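PDB 1VR8: GTP binding regulator from Thermotoga maritima, which is of unknown function but has a fold similar to that of the Ran-binding protein Mog1p, and so may regulate a GTP-binding protein. Local coordinates for residues E15-L26 with V61-E69; D30-I39 with G49-E57. One frame throughout, in Å; residues are numbered along the deposited sequence.

Contact 1: E15-L26 with V61-E69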
loop_
_atom_site.group_PDB
_atom_site.type_symbol
_atom_site.label_atom_id
_atom_site.label_comp_id
_atom_site.label_asym_id
_atom_site.label_seq_id
_atom_site.Cartn_x
_atom_site.Cartn_y
_atom_site.Cartn_z
ATOM N N GLU A 15 -8.301 6.683 10.696
ATOM C CA GLU A 15 -7.446 7.856 10.553
ATOM C C GLU A 15 -6.467 8.023 11.725
ATOM O O GLU A 15 -5.340 8.464 11.519
ATOM C CB GLU A 15 -8.301 9.108 10.261
ATOM C CG GLU A 15 -8.975 8.961 8.829
ATOM C CD GLU A 15 -10.077 9.968 8.503
ATOM O OE1 GLU A 15 -9.772 11.171 8.398
ATOM O OE2 GLU A 15 -11.240 9.536 8.295
ATOM N N ALA A 16 -6.852 7.592 12.931
ATOM C CA ALA A 16 -5.997 7.729 14.115
ATOM C C ALA A 16 -4.955 6.623 14.270
ATOM O O ALA A 16 -4.147 6.682 15.168
ATOM C CB ALA A 16 -6.840 7.792 15.405
ATOM N N TYR A 17 -4.966 5.622 13.413
ATOM C CA TYR A 17 -4.192 4.402 13.647
ATOM C C TYR A 17 -2.703 4.671 13.370
ATOM O O TYR A 17 -2.376 5.461 12.492
ATOM C CB TYR A 17 -4.674 3.348 12.676
ATOM C CG TYR A 17 -4.524 1.899 13.068
ATOM C CD1 TYR A 17 -5.435 1.303 13.948
ATOM C CD2 TYR A 17 -3.549 1.099 12.491
ATOM C CE1 TYR A 17 -5.334 -0.051 14.262
ATOM C CE2 TYR A 17 -3.422 -0.262 12.822
ATOM C CZ TYR A 17 -4.325 -0.828 13.694
ATOM O OH TYR A 17 -4.215 -2.187 13.984
ATOM N N SER A 18 -1.829 4.027 14.145
ATOM C CA SER A 18 -0.390 4.111 13.955
ATOM C C SER A 18 0.077 3.507 12.641
ATOM O O SER A 18 -0.339 2.417 12.248
ATOM C CB SER A 18 0.308 3.400 15.131
ATOM O OG SER A 18 1.606 2.982 14.818
ATOM N N LEU A 19 0.984 4.203 11.967
ATOM C CA LEU A 19 1.594 3.669 10.762
ATOM C C LEU A 19 2.309 2.337 11.051
ATOM O O LEU A 19 2.214 1.363 10.284
ATOM C CB LEU A 19 2.542 4.695 10.156
ATOM C CG LEU A 19 3.241 4.230 8.868
ATOM C CD1 LEU A 19 3.385 5.386 7.926
ATOM C CD2 LEU A 19 4.586 3.653 9.182
ATOM N N ASP A 20 3.034 2.292 12.164
ATOM C CA ASP A 20 3.739 1.066 12.530
ATOM C C ASP A 20 2.766 -0.081 12.724
ATOM O O ASP A 20 2.972 -1.203 12.228
ATOM C CB ASP A 20 4.548 1.294 13.803
ATOM C CG ASP A 20 5.850 2.050 13.561
ATOM O OD1 ASP A 20 6.178 2.380 12.402
ATOM O OD2 ASP A 20 6.554 2.321 14.568
ATOM N N THR A 21 1.684 0.179 13.440
ATOM C CA THR A 21 0.720 -0.876 13.700
ATOM C C THR A 21 0.047 -1.322 12.413
ATOM O O THR A 21 -0.216 -2.498 12.230
ATOM C CB THR A 21 -0.299 -0.466 14.799
ATOM O OG1 THR A 21 0.420 0.069 15.919
ATOM C CG2 THR A 21 -1.045 -1.694 15.259
ATOM N N ALA A 22 -0.137 -0.400 11.473
ATOM C CA ALA A 22 -0.674 -0.733 10.162
ATOM C C ALA A 22 0.186 -1.773 9.410
ATOM O O ALA A 22 -0.333 -2.549 8.635
ATOM C CB ALA A 22 -0.820 0.478 9.335
ATOM N N ILE A 23 1.487 -1.786 9.656
ATOM C CA ILE A 23 2.355 -2.838 9.112
ATOM C C ILE A 23 2.266 -4.117 9.934
ATOM O O ILE A 23 2.036 -5.237 9.413
ATOM C CB ILE A 23 3.815 -2.344 9.085
ATOM C CG1 ILE A 23 3.966 -1.181 8.087
ATOM C CG2 ILE A 23 4.772 -3.468 8.760
ATOM C CD1 ILE A 23 5.223 -0.445 8.201
ATOM N N PHE A 24 2.458 -3.968 11.238
ATOM C CA PHE A 24 2.609 -5.141 12.097
ATOM C C PHE A 24 1.345 -5.976 12.184
ATOM O O PHE A 24 1.407 -7.194 12.317
ATOM C CB PHE A 24 3.061 -4.734 13.498
ATOM C CG PHE A 24 4.423 -4.062 13.535
ATOM C CD1 PHE A 24 5.527 -4.670 12.981
ATOM C CD2 PHE A 24 4.592 -2.840 14.172
ATOM C CE1 PHE A 24 6.777 -4.065 12.998
ATOM C CE2 PHE A 24 5.866 -2.212 14.200
ATOM C CZ PHE A 24 6.943 -2.836 13.613
ATOM N N VAL A 25 0.180 -5.341 12.044
ATOM C CA VAL A 25 -1.078 -6.079 12.106
ATOM C C VAL A 25 -1.285 -7.035 10.909
ATOM O O VAL A 25 -2.119 -7.928 10.935
ATOM C CB VAL A 25 -2.259 -5.069 12.247
ATOM C CG1 VAL A 25 -2.530 -4.402 10.950
ATOM C CG2 VAL A 25 -3.471 -5.717 12.816
ATOM N N LEU A 26 -0.491 -6.852 9.854
ATOM C CA LEU A 26 -0.630 -7.687 8.653
ATOM C C LEU A 26 0.084 -9.027 8.746
ATOM O O LEU A 26 -0.116 -9.897 7.902
ATOM C CB LEU A 26 -0.098 -6.944 7.436
ATOM C CG LEU A 26 -0.826 -5.644 7.166
ATOM C CD1 LEU A 26 -0.109 -4.902 6.065
ATOM C CD2 LEU A 26 -2.270 -5.934 6.805
ATOM N N VAL A 61 7.254 -9.866 -0.807
ATOM C CA VAL A 61 6.373 -8.797 -1.227
ATOM C C VAL A 61 6.693 -7.536 -0.410
ATOM O O VAL A 61 6.923 -7.600 0.801
ATOM C CB VAL A 61 4.903 -9.215 -1.026
ATOM C CG1 VAL A 61 3.987 -8.075 -1.349
ATOM C CG2 VAL A 61 4.581 -10.426 -1.927
ATOM N N PHE A 62 6.754 -6.395 -1.085
ATOM C CA PHE A 62 7.106 -5.138 -0.461
ATOM C C PHE A 62 5.857 -4.296 -0.258
ATOM O O PHE A 62 5.040 -4.144 -1.156
ATOM C CB PHE A 62 8.086 -4.357 -1.341
ATOM C CG PHE A 62 9.430 -5.019 -1.528
ATOM C CD1 PHE A 62 9.548 -6.164 -2.308
ATOM C CD2 PHE A 62 10.571 -4.483 -0.956
ATOM C CE1 PHE A 62 10.766 -6.768 -2.486
ATOM C CE2 PHE A 62 11.813 -5.099 -1.132
ATOM C CZ PHE A 62 11.913 -6.219 -1.883
ATOM N N LEU A 63 5.709 -3.758 0.938
ATOM C CA LEU A 63 4.625 -2.861 1.260
ATOM C C LEU A 63 5.199 -1.520 1.691
ATOM O O LEU A 63 5.947 -1.441 2.665
ATOM C CB LEU A 63 3.781 -3.426 2.371
ATOM C CG LEU A 63 2.726 -2.482 2.942
ATOM C CD1 LEU A 63 1.601 -2.381 1.956
ATOM C CD2 LEU A 63 2.221 -2.961 4.277
ATOM N N TYR A 64 4.842 -0.490 0.952
ATOM C CA TYR A 64 5.192 0.907 1.246
ATOM C C TYR A 64 3.975 1.576 1.847
ATOM O O TYR A 64 2.854 1.439 1.334
ATOM C CB TYR A 64 5.617 1.652 -0.013
ATOM C CG TYR A 64 6.818 1.062 -0.723
ATOM C CD1 TYR A 64 6.695 -0.060 -1.537
ATOM C CD2 TYR A 64 8.061 1.631 -0.599
ATOM C CE1 TYR A 64 7.788 -0.597 -2.169
ATOM C CE2 TYR A 64 9.180 1.096 -1.242
ATOM C CZ TYR A 64 9.027 -0.015 -2.038
ATOM O OH TYR A 64 10.124 -0.579 -2.671
ATOM N N VAL A 65 4.197 2.278 2.943
ATOM C CA VAL A 65 3.107 2.931 3.649
ATOM C C VAL A 65 3.438 4.387 3.945
ATOM O O VAL A 65 4.532 4.707 4.429
ATOM C CB VAL A 65 2.855 2.329 5.042
ATOM C CG1 VAL A 65 1.515 2.860 5.602
ATOM C CG2 VAL A 65 2.943 0.827 5.008
ATOM N N TYR A 66 2.456 5.249 3.728
ATOM C CA TYR A 66 2.520 6.657 4.077
ATOM C C TYR A 66 1.230 7.017 4.805
ATOM O O TYR A 66 0.142 6.607 4.379
ATOM C CB TYR A 66 2.675 7.540 2.806
ATOM C CG TYR A 66 2.330 9.002 3.037
ATOM C CD1 TYR A 66 1.002 9.454 2.970
ATOM C CD2 TYR A 66 3.328 9.935 3.338
ATOM C CE1 TYR A 66 0.693 10.767 3.221
ATOM C CE2 TYR A 66 3.019 11.276 3.587
ATOM C CZ TYR A 66 1.686 11.678 3.517
ATOM O OH TYR A 66 1.330 12.994 3.748
ATOM N N LYS A 67 1.354 7.759 5.905
ATOM C CA LYS A 67 0.215 8.316 6.627
ATOM C C LYS A 67 0.379 9.821 6.635
ATOM O O LYS A 67 1.427 10.333 7.032
ATOM C CB LYS A 67 0.209 7.838 8.087
ATOM C CG LYS A 67 -0.966 8.371 8.878
ATOM C CD LYS A 67 -0.982 7.861 10.301
ATOM C CE LYS A 67 -2.238 8.382 11.007
ATOM N NZ LYS A 67 -2.182 8.135 12.472
ATOM N N GLY A 68 -0.659 10.549 6.268
ATOM C CA GLY A 68 -0.619 11.986 6.291
ATOM C C GLY A 68 -1.592 12.687 5.366
ATOM O O GLY A 68 -2.362 12.048 4.653
ATOM N N GLU A 69 -1.519 14.016 5.384
ATOM C CA GLU A 69 -2.468 14.868 4.666
ATOM C C GLU A 69 -2.196 14.980 3.177
ATOM O O GLU A 69 -3.002 15.567 2.443
ATOM C CB GLU A 69 -2.468 16.276 5.264
ATOM C CG GLU A 69 -2.774 16.342 6.751
#

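Contact 2: D30-I39 with G49-E57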
loop_
_atom_site.group_PDB
_atom_site.type_symbol
_atom_site.label_atom_id
_atom_site.label_comp_id
_atom_site.label_asym_id
_atom_site.label_seq_id
_atom_site.Cartn_x
_atom_site.Cartn_y
_atom_site.Cartn_z
ATOM N N ASP A 30 1.530 -17.052 7.383
ATOM C CA ASP A 30 1.743 -17.122 5.916
ATOM C C ASP A 30 2.354 -15.836 5.326
ATOM O O ASP A 30 2.637 -15.770 4.125
ATOM C CB ASP A 30 0.407 -17.280 5.195
ATOM C CG ASP A 30 -0.387 -18.493 5.676
ATOM O OD1 ASP A 30 0.183 -19.592 5.699
ATOM O OD2 ASP A 30 -1.578 -18.325 6.042
ATOM N N TYR A 31 2.439 -14.783 6.134
ATOM C CA TYR A 31 2.928 -13.475 5.684
ATOM C C TYR A 31 3.887 -13.023 6.794
ATOM O O TYR A 31 3.455 -12.396 7.750
ATOM C CB TYR A 31 1.801 -12.463 5.567
ATOM C CG TYR A 31 0.791 -12.788 4.486
ATOM C CD1 TYR A 31 1.172 -12.802 3.181
ATOM C CD2 TYR A 31 -0.520 -13.135 4.791
ATOM C CE1 TYR A 31 0.295 -13.130 2.170
ATOM C CE2 TYR A 31 -1.427 -13.505 3.766
ATOM C CZ TYR A 31 -0.990 -13.472 2.458
ATOM O OH TYR A 31 -1.782 -13.803 1.387
ATOM N N ARG A 32 5.152 -13.395 6.691
ATOM C CA ARG A 32 6.093 -13.198 7.791
ATOM C C ARG A 32 6.881 -11.943 7.526
ATOM O O ARG A 32 7.480 -11.802 6.463
ATOM C CB ARG A 32 7.043 -14.375 7.907
ATOM C CG ARG A 32 6.372 -15.714 8.248
ATOM C CD ARG A 32 5.463 -15.585 9.473
ATOM N NE ARG A 32 6.174 -15.135 10.678
ATOM C CZ ARG A 32 5.601 -14.620 11.771
ATOM N NH1 ARG A 32 4.284 -14.454 11.857
ATOM N NH2 ARG A 32 6.367 -14.254 12.806
ATOM N N LEU A 33 6.910 -11.033 8.495
ATOM C CA LEU A 33 7.659 -9.799 8.327
ATOM C C LEU A 33 9.160 -10.101 8.402
ATOM O O LEU A 33 9.633 -10.769 9.327
ATOM C CB LEU A 33 7.252 -8.845 9.455
ATOM C CG LEU A 33 7.742 -7.433 9.378
ATOM C CD1 LEU A 33 7.224 -6.770 8.109
ATOM C CD2 LEU A 33 7.281 -6.685 10.643
ATOM N N SER A 34 9.917 -9.656 7.398
ATOM C CA SER A 34 11.326 -9.876 7.383
ATOM C C SER A 34 12.178 -8.613 7.444
ATOM O O SER A 34 13.366 -8.699 7.754
ATOM C CB SER A 34 11.704 -10.718 6.171
ATOM O OG SER A 34 11.527 -9.998 4.996
ATOM N N ASP A 35 11.581 -7.446 7.162
ATOM C CA ASP A 35 12.301 -6.183 7.147
ATOM C C ASP A 35 11.337 -5.016 7.258
ATOM O O ASP A 35 10.229 -5.075 6.767
ATOM C CB ASP A 35 13.142 -6.098 5.867
ATOM C CG ASP A 35 14.323 -5.156 5.962
ATOM O OD1 ASP A 35 14.119 -3.933 5.789
ATOM O OD2 ASP A 35 15.479 -5.645 6.147
ATOM N N VAL A 36 11.802 -3.978 7.932
ATOM C CA VAL A 36 11.113 -2.692 8.048
ATOM C C VAL A 36 12.167 -1.599 7.971
ATOM O O VAL A 36 13.198 -1.677 8.649
ATOM C CB VAL A 36 10.329 -2.537 9.367
ATOM C CG1 VAL A 36 9.621 -1.191 9.405
ATOM C CG2 VAL A 36 9.323 -3.645 9.541
ATOM N N LYS A 37 11.908 -0.596 7.140
ATOM C CA LYS A 37 12.844 0.512 6.953
ATOM C C LYS A 37 12.067 1.798 6.726
ATOM O O LYS A 37 11.151 1.818 5.897
ATOM C CB LYS A 37 13.701 0.218 5.706
ATOM C CG LYS A 37 14.757 1.241 5.406
ATOM C CD LYS A 37 15.618 0.863 4.195
ATOM C CE LYS A 37 14.821 0.824 2.933
ATOM N NZ LYS A 37 15.719 1.082 1.738
ATOM N N GLU A 38 12.472 2.874 7.409
ATOM C CA GLU A 38 11.973 4.219 7.090
ATOM C C GLU A 38 12.471 4.664 5.736
ATOM O O GLU A 38 13.627 4.435 5.414
ATOM C CB GLU A 38 12.469 5.252 8.075
ATOM C CG GLU A 38 11.949 5.075 9.395
ATOM C CD GLU A 38 12.425 6.128 10.375
ATOM O OE1 GLU A 38 12.917 7.242 9.984
ATOM O OE2 GLU A 38 12.329 5.778 11.566
ATOM N N ILE A 39 11.607 5.366 4.996
ATOM C CA ILE A 39 11.947 5.902 3.688
ATOM C C ILE A 39 11.548 7.379 3.587
ATOM O O ILE A 39 10.676 7.856 4.311
ATOM C CB ILE A 39 11.260 5.101 2.560
ATOM C CG1 ILE A 39 9.726 5.211 2.642
ATOM C CG2 ILE A 39 11.751 3.646 2.588
ATOM C CD1 ILE A 39 9.016 4.664 1.431
ATOM N N GLY A 49 7.639 7.758 4.819
ATOM C CA GLY A 49 6.902 6.600 5.275
ATOM C C GLY A 49 7.827 5.464 5.688
ATOM O O GLY A 49 8.930 5.698 6.194
ATOM N N LYS A 50 7.345 4.242 5.482
ATOM C CA LYS A 50 8.118 3.034 5.725
ATOM C C LYS A 50 7.848 2.042 4.633
ATOM O O LYS A 50 6.796 2.071 3.978
ATOM C CB LYS A 50 7.797 2.421 7.093
ATOM C CG LYS A 50 8.166 3.332 8.205
ATOM C CD LYS A 50 8.139 2.648 9.562
ATOM C CE LYS A 50 8.432 3.661 10.654
ATOM N NZ LYS A 50 8.553 2.978 11.961
ATOM N N VAL A 51 8.820 1.167 4.418
ATOM C CA VAL A 51 8.650 -0.005 3.591
ATOM C C VAL A 51 8.931 -1.259 4.442
ATOM O O VAL A 51 9.913 -1.309 5.191
ATOM C CB VAL A 51 9.535 0.007 2.329
ATOM C CG1 VAL A 51 10.990 0.131 2.676
ATOM C CG2 VAL A 51 9.301 -1.252 1.495
ATOM N N ALA A 52 8.061 -2.247 4.279
ATOM C CA ALA A 52 8.151 -3.535 4.930
ATOM C C ALA A 52 8.217 -4.621 3.904
ATOM O O ALA A 52 7.619 -4.497 2.806
ATOM C CB ALA A 52 6.929 -3.730 5.835
ATOM N N VAL A 53 8.994 -5.658 4.192
ATOM C CA VAL A 53 9.051 -6.847 3.364
ATOM C C VAL A 53 8.419 -8.014 4.109
ATOM O O VAL A 53 8.783 -8.306 5.258
ATOM C CB VAL A 53 10.500 -7.212 2.965
ATOM C CG1 VAL A 53 10.516 -8.433 2.040
ATOM C CG2 VAL A 53 11.183 -6.059 2.289
ATOM N N PHE A 54 7.476 -8.663 3.443
ATOM C CA PHE A 54 6.829 -9.855 3.967
ATOM C C PHE A 54 7.268 -11.027 3.127
ATOM O O PHE A 54 7.190 -10.990 1.901
ATOM C CB PHE A 54 5.323 -9.716 3.889
ATOM C CG PHE A 54 4.758 -8.706 4.825
ATOM C CD1 PHE A 54 4.685 -7.375 4.468
ATOM C CD2 PHE A 54 4.255 -9.102 6.049
ATOM C CE1 PHE A 54 4.182 -6.453 5.312
ATOM C CE2 PHE A 54 3.719 -8.197 6.906
ATOM C CZ PHE A 54 3.684 -6.869 6.568
ATOM N N GLU A 55 7.719 -12.078 3.788
ATOM C CA GLU A 55 8.000 -13.339 3.112
ATOM C C GLU A 55 6.712 -14.123 2.975
ATOM O O GLU A 55 5.982 -14.297 3.942
ATOM C CB GLU A 55 8.998 -14.147 3.911
ATOM C CG GLU A 55 10.323 -13.474 4.152
ATOM C CD GLU A 55 11.072 -13.082 2.889
ATOM O OE1 GLU A 55 10.922 -13.759 1.833
ATOM O OE2 GLU A 55 11.837 -12.076 2.963
ATOM N N THR A 56 6.427 -14.592 1.766
ATOM C CA THR A 56 5.167 -15.274 1.483
ATOM C C THR A 56 5.533 -16.531 0.721
ATOM O O THR A 56 6.690 -16.737 0.358
ATOM C CB THR A 56 4.168 -14.425 0.652
ATOM O OG1 THR A 56 4.544 -14.418 -0.738
ATOM C CG2 THR A 56 4.068 -13.028 1.115
ATOM N N GLU A 57 4.555 -17.393 0.496
ATOM C CA GLU A 57 4.832 -18.612 -0.263
ATOM C C GLU A 57 5.180 -18.285 -1.715
ATOM O O GLU A 57 5.748 -19.105 -2.422
ATOM C CB GLU A 57 3.637 -19.559 -0.234
ATOM C CG GLU A 57 2.342 -18.999 -0.755
ATOM C CD GLU A 57 1.304 -20.097 -0.974
ATOM O OE1 GLU A 57 1.657 -21.142 -1.573
ATOM O OE2 GLU A 57 0.137 -19.906 -0.568
HETATM O O HOH W 1 2.309 -17.285 2.190
HETATM O O HOH W 2 11.902 -3.139 4.430
#

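Contact 1: E15-L26 with V61-E69
Leu19 and Val65 reach toward each other tip to tip, CD1 of Leu19 lying 3.9 Å from CG1 of Val65 in the conformer given here, where the short helix 19-24 packs on one face of strand 61-67. The two axes run nearly antiparallel, at 152° and 9.2 Å apart. With its CG anti to the backbone N (chi1 -180°), Leu19 drops straight onto the strand, and CD1 also rests on the backbone between Val65 and Lys67. The other branch of Val65 in this conformer, CG2, meets Ile23 obliquely, 3.8 Å from its CG1. One turn further on, Leu26 crosses Leu63 at about a right angle, with CD1 of Leu26 and CD2 of Leu63 at 3.5 Å; Leu26 also packs on helix 126-138.

Lys67 closes the other end. Its fully extended chain climbs past Leu19 and puts NZ 2.7 Å from the carbonyl O of Tyr17, approaching from above the carbonyl plane, 48° out of it. Just beyond, Ser18 is the N-cap residue, its OG accepting from Thr21 N at 3.1 Å. The strand face thus grades from aliphatic packing to a lysine ammonium held by a backbone carbonyl, whose partial negative charge probably offsets part of its charge.

Contact 2: D30-I39 with G49-E57
Arg32 and Glu55 form a hydrogen-bonded pair near one end of an antiparallel strand pairing that a classic beta bulge interrupts: Ser34 and Asp35 both face Val53. The backbone bonds follow the shift. Glu55 N gives to Arg32 O at 2.7 Å, and Arg32 N returns the bond to Glu55 O. At the bulge, Val53 O takes Ser34 N at 2.8 Å in an almost straight bond (178°), while the bond from Asp35 N is weak. Val53 N is satisfied by Asp35 O, and reciprocal bonds then join Lys37 to Val51 and Ile39 to Gly49.

The serine hydroxyl sits between two acceptors. Placed between the backbone N and the carbonyl carbon (chi1 69°), Ser34 OG lies 2.9 Å from Glu55 OE2 and 3.2 Å from Val53 O, and its one proton could serve either. Glu55 CG, beside its own backbone N, lies against Ser34 CB, and the bend at chi2 (-59°) then swings the carboxylate to OG. An alanine at Glu55 is likely to leave the Ser34 hydroxyl without its carboxylate partner and to uncover one side of Ser34 CB. Arg32, on this same face, turns its guanidinium to Glu27.

On the opposite face, Leu33 CD1 stands over the Phe54 ring in a CH-pi contact, 4.0 Å from its centroid, and also touches Ala52 CB. Lys50 runs alongside Glu38, but its NZ forms a salt bridge with Asp20 of the helix. Thr56 OG1 bonds to Gly59 O, and its CG2 meets the edge of the Tyr31 ring. One water accepts from Glu57 N and donates to Asp30 O. A second donates to both Asp35 OD1, at 2.7 Å, and Val51 O, at 2.8 Å.

Contact 1 is the more deeply placed, its centre about 8 Å from the centre of the chain, whereas contact 2 lies at the surface, about 12 Å out. Both reach the same antiparallel sheet, because strands 45-56 and 59-67 are neighbours in it, and 30-39 with 49-57 is nested in the loop that contact 1 closes. Contact 1 sets a helix on the sheet through aliphatic side chains, with one lysine bond at its end; contact 2 is edge-strand pairing, carried chiefly by backbone bonds, with apolar packing and, near the bulge, a polar cluster. They touch directly: Leu63 N probably hydrogen-bonds to Ala52 O, and Phe24 packs on Leu33.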